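Local coordinates for protein sensor histidine kinase (Rhodopseudomonas palustris, PDB 3VA9) that is a membrane-bound two-component sensor kinase, represented by its four-helix-bundle sensor domain, that probably autophosphorylates a histidine with ATP in response to a signal, at residues D89-Q94 / E114-D119. Residues are numbered along the deposited sequence; the frame is centred on the assembly and turned at random.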
ATOM      1  N   ASP A  89      -3.675  -4.697   3.064  1.00 26.50           N
ATOM      2  CA  ASP A  89      -4.144  -6.019   2.637  1.00 27.49           C
ATOM      3  C   ASP A  89      -5.482  -5.959   1.869  1.00 32.51           C
ATOM      4  O   ASP A  89      -5.650  -6.614   0.838  1.00 32.73           O
ATOM      5  CB  ASP A  89      -4.251  -6.988   3.832  1.00 31.36           C
ATOM      6  CG  ASP A  89      -2.909  -7.634   4.210  1.00 36.69           C
ATOM      7  OD1 ASP A  89      -1.851  -7.249   3.660  1.00 36.41           O
ATOM      8  OD2 ASP A  89      -2.917  -8.539   5.073  1.00 37.50           O
ATOM      9  N   MET A  90      -6.436  -5.181   2.369  1.00 31.60           N
ATOM     10  CA  MET A  90      -7.698  -5.009   1.655  1.00 30.08           C
ATOM     11  C   MET A  90      -7.481  -4.320   0.299  1.00 24.10           C
ATOM     12  O   MET A  90      -8.103  -4.679  -0.688  1.00 28.68           O
ATOM     13  CB  MET A  90      -8.698  -4.214   2.499  1.00 27.73           C
ATOM     14  CG  MET A  90      -9.010  -4.833   3.864  1.00 35.86           C
ATOM     15  SD  MET A  90     -10.012  -3.743   4.909  1.00 37.06           S
ATOM     16  CE  MET A  90     -11.441  -3.547   3.858  1.00 32.11           C
ATOM     17  N   ARG A  91      -6.600  -3.328   0.263  1.00 22.35           N
ATOM     18  CA  ARG A  91      -6.330  -2.590  -0.971  1.00 28.62           C
ATOM     19  C   ARG A  91      -5.653  -3.487  -2.006  1.00 29.55           C
ATOM     20  O   ARG A  91      -6.069  -3.537  -3.165  1.00 29.24           O
ATOM     21  CB  ARG A  91      -5.471  -1.351  -0.693  1.00 16.16           C
ATOM     22  CG  ARG A  91      -5.206  -0.490  -1.934  1.00 22.30           C
ATOM     23  CD  ARG A  91      -6.511  -0.195  -2.697  1.00 25.50           C
ATOM     24  NE  ARG A  91      -6.316   0.794  -3.757  1.00 23.06           N
ATOM     25  CZ  ARG A  91      -7.142   0.977  -4.780  1.00 26.43           C
ATOM     26  NH1 ARG A  91      -8.236   0.239  -4.890  1.00 28.33           N
ATOM     27  NH2 ARG A  91      -6.877   1.903  -5.697  1.00 27.47           N
ATOM     28  N   MET A  92      -4.615  -4.203  -1.582  1.00 24.70           N
ATOM     29  CA  MET A  92      -3.945  -5.161  -2.468  1.00 31.68           C
ATOM     30  C   MET A  92      -4.886  -6.232  -3.019  1.00 29.89           C
ATOM     31  O   MET A  92      -4.758  -6.639  -4.165  1.00 31.53           O
ATOM     32  CB  MET A  92      -2.744  -5.815  -1.774  1.00 28.98           C
ATOM     33  CG  MET A  92      -1.591  -4.843  -1.490  1.00 29.34           C
ATOM     34  SD  MET A  92      -0.960  -3.975  -2.954  1.00 42.84           S
ATOM     35  CE  MET A  92      -1.512  -2.303  -2.621  1.00 37.87           C
ATOM     36  N   ALA A  93      -5.839  -6.685  -2.210  1.00 26.45           N
ATOM     37  CA  ALA A  93      -6.812  -7.667  -2.681  1.00 24.42           C
ATOM     38  C   ALA A  93      -7.702  -7.050  -3.747  1.00 24.73           C
ATOM     39  O   ALA A  93      -8.097  -7.718  -4.691  1.00 27.95           O
ATOM     40  CB  ALA A  93      -7.655  -8.216  -1.525  1.00 28.60           C
ATOM     41  N   GLN A  94      -8.021  -5.768  -3.593  1.00 26.98           N
ATOM     42  CA  GLN A  94      -8.774  -5.051  -4.625  1.00 35.29           C
ATOM     43  C   GLN A  94      -8.027  -4.979  -5.971  1.00 26.57           C
ATOM     44  O   GLN A  94      -8.563  -5.368  -7.003  1.00 29.64           O
ATOM     45  CB  GLN A  94      -9.147  -3.636  -4.152  1.00 31.19           C
ATOM     46  CG  GLN A  94     -10.118  -3.599  -2.988  1.00 28.85           C
ATOM     47  CD  GLN A  94     -10.676  -2.201  -2.758  1.00 32.92           C
ATOM     48  OE1 GLN A  94      -9.975  -1.202  -2.925  1.00 27.47           O
ATOM     49  NE2 GLN A  94     -11.943  -2.129  -2.378  1.00 28.04           N
ATOM     50  N   GLU A 114     -13.975   0.482 -10.356  1.00 34.09           N
ATOM     51  CA  GLU A 114     -14.878   1.541  -9.909  1.00 39.38           C
ATOM     52  C   GLU A 114     -15.670   1.176  -8.637  1.00 38.40           C
ATOM     53  O   GLU A 114     -15.833   2.013  -7.750  1.00 42.88           O
ATOM     54  CB  GLU A 114     -15.771   2.001 -11.060  1.00 38.23           C
ATOM     55  CG  GLU A 114     -14.953   2.696 -12.156  1.00 48.91           C
ATOM     56  CD  GLU A 114     -15.763   3.074 -13.387  1.00 57.86           C
ATOM     57  OE1 GLU A 114     -16.999   2.903 -13.372  1.00 63.36           O
ATOM     58  OE2 GLU A 114     -15.154   3.540 -14.376  1.00 56.50           O
ATOM     59  N   GLN A 115     -16.120  -0.072  -8.534  1.00 33.41           N
ATOM     60  CA  GLN A 115     -16.743  -0.565  -7.298  1.00 44.74           C
ATOM     61  C   GLN A 115     -15.806  -0.456  -6.093  1.00 42.27           C
ATOM     62  O   GLN A 115     -16.239  -0.117  -4.996  1.00 38.99           O
ATOM     63  CB  GLN A 115     -17.185  -2.025  -7.444  1.00 44.83           C
ATOM     64  CG  GLN A 115     -18.261  -2.258  -8.480  1.00 62.04           C
ATOM     65  CD  GLN A 115     -19.629  -1.803  -8.015  1.00 74.13           C
ATOM     66  OE1 GLN A 115     -19.780  -1.282  -6.909  1.00 79.71           O
ATOM     67  NE2 GLN A 115     -20.637  -2.005  -8.859  1.00 72.36           N
ATOM     68  N   ALA A 116     -14.525  -0.753  -6.309  1.00 36.59           N
ATOM     69  CA  ALA A 116     -13.521  -0.701  -5.245  1.00 36.14           C
ATOM     70  C   ALA A 116     -13.359   0.705  -4.665  1.00 38.80           C
ATOM     71  O   ALA A 116     -12.921   0.862  -3.523  1.00 34.87           O
ATOM     72  CB  ALA A 116     -12.167  -1.239  -5.749  1.00 27.05           C
ATOM     73  N   ARG A 117     -13.723   1.709  -5.461  1.00 42.98           N
ATOM     74  CA  ARG A 117     -13.598   3.124  -5.083  1.00 52.71           C
ATOM     75  C   ARG A 117     -14.386   3.507  -3.837  1.00 43.18           C
ATOM     76  O   ARG A 117     -13.971   4.382  -3.094  1.00 41.32           O
ATOM     77  CB  ARG A 117     -14.050   4.046  -6.224  1.00 55.70           C
ATOM     78  CG  ARG A 117     -13.217   3.985  -7.489  1.00 63.09           C
ATOM     79  CD  ARG A 117     -13.846   4.841  -8.599  1.00 69.34           C
ATOM     80  NE  ARG A 117     -13.696   6.270  -8.342  1.00 71.14           N
ATOM     81  CZ  ARG A 117     -14.677   7.162  -8.433  1.00 72.18           C
ATOM     82  NH1 ARG A 117     -15.898   6.782  -8.782  1.00 72.30           N
ATOM     83  NH2 ARG A 117     -14.432   8.440  -8.174  1.00 68.52           N
ATOM     84  N   VAL A 118     -15.524   2.860  -3.617  1.00 44.98           N
ATOM     85  CA  VAL A 118     -16.423   3.263  -2.540  1.00 45.27           C
ATOM     86  C   VAL A 118     -15.819   3.039  -1.159  1.00 49.30           C
ATOM     87  O   VAL A 118     -16.307   3.577  -0.165  1.00 52.85           O
ATOM     88  CB  VAL A 118     -17.799   2.547  -2.632  1.00 49.72           C
ATOM     89  CG1 VAL A 118     -18.337   2.613  -4.058  1.00 50.93           C
ATOM     90  CG2 VAL A 118     -17.696   1.099  -2.164  1.00 50.21           C
ATOM     91  N   ASP A 119     -14.757   2.242  -1.094  1.00 46.57           N
ATOM     92  CA  ASP A 119     -14.144   1.917   0.188  1.00 35.09           C
ATOM     93  C   ASP A 119     -13.104   2.953   0.608  1.00 36.45           C
ATOM     94  O   ASP A 119     -12.732   3.018   1.777  1.00 42.83           O
ATOM     95  CB  ASP A 119     -13.540   0.510   0.154  1.00 38.79           C
ATOM     96  CG  ASP A 119     -14.580  -0.558  -0.127  1.00 51.06           C
ATOM     97  OD1 ASP A 119     -15.466  -0.766   0.731  1.00 58.94           O
ATOM     98  OD2 ASP A 119     -14.518  -1.180  -1.208  1.00 49.09           O
TER
HETATM   99  O   HOH W   1     -10.898   1.506  -2.107  1.00 30.11           O
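Gln94 on helix 75-101 and Ala116, on helix 106-116, mark the nearest backbone approach, with CA atoms 6.5 Å apart, close enough for one long side chain to span the gap. That side chain is Gln94. Its CG stands beside the backbone N, anti to the carbonyl carbon, and the chain then runs extended, which carries the terminal amide across to the methyl of Ala116; Gln94 CD lies 3.5 Å from Ala116 CB. The amide thus rests on an apolar contact while NE2 meets Ala116 O directly and OE1 reaches the same oxygen through a water. Gln94 NE2 gives a weak hydrogen bond to Ala116 O, 3.3 Å long and bent to 138° at the hydrogen, and also lies 3.0 Å from Asp119 OD2, the amide and carboxylate planes being 52° apart. Gln94 OE1 accepts from Arg91 NH1 at 3.0 Å, with the donor tilted 29° from the carbonyl plane, and from the water, which also donates to Ala116 O at 2.6 Å. Two acceptor bonds therefore help fix which way the amide is flipped, leaving NE2 to face Ala116 O and Asp119. Arg91 is itself held by a salt bridge from NH2 to Glu35, which links this junction to helix 18-44. Replacing Gln94 by alanine removes the amide, which would probably leave Arg91 NH1 and the bridging water without their shared acceptor, Ala116 O without its direct link across the contact, and a gap beside the Ala116 methyl. Gln94 and Met90 also touch Leu121 of helix 121-142, the next helix along the chain. The arrangement is a helix-helix contact of the CHASE3 four-helix bundle, in which an amide and a water join neighbouring antiparallel helices.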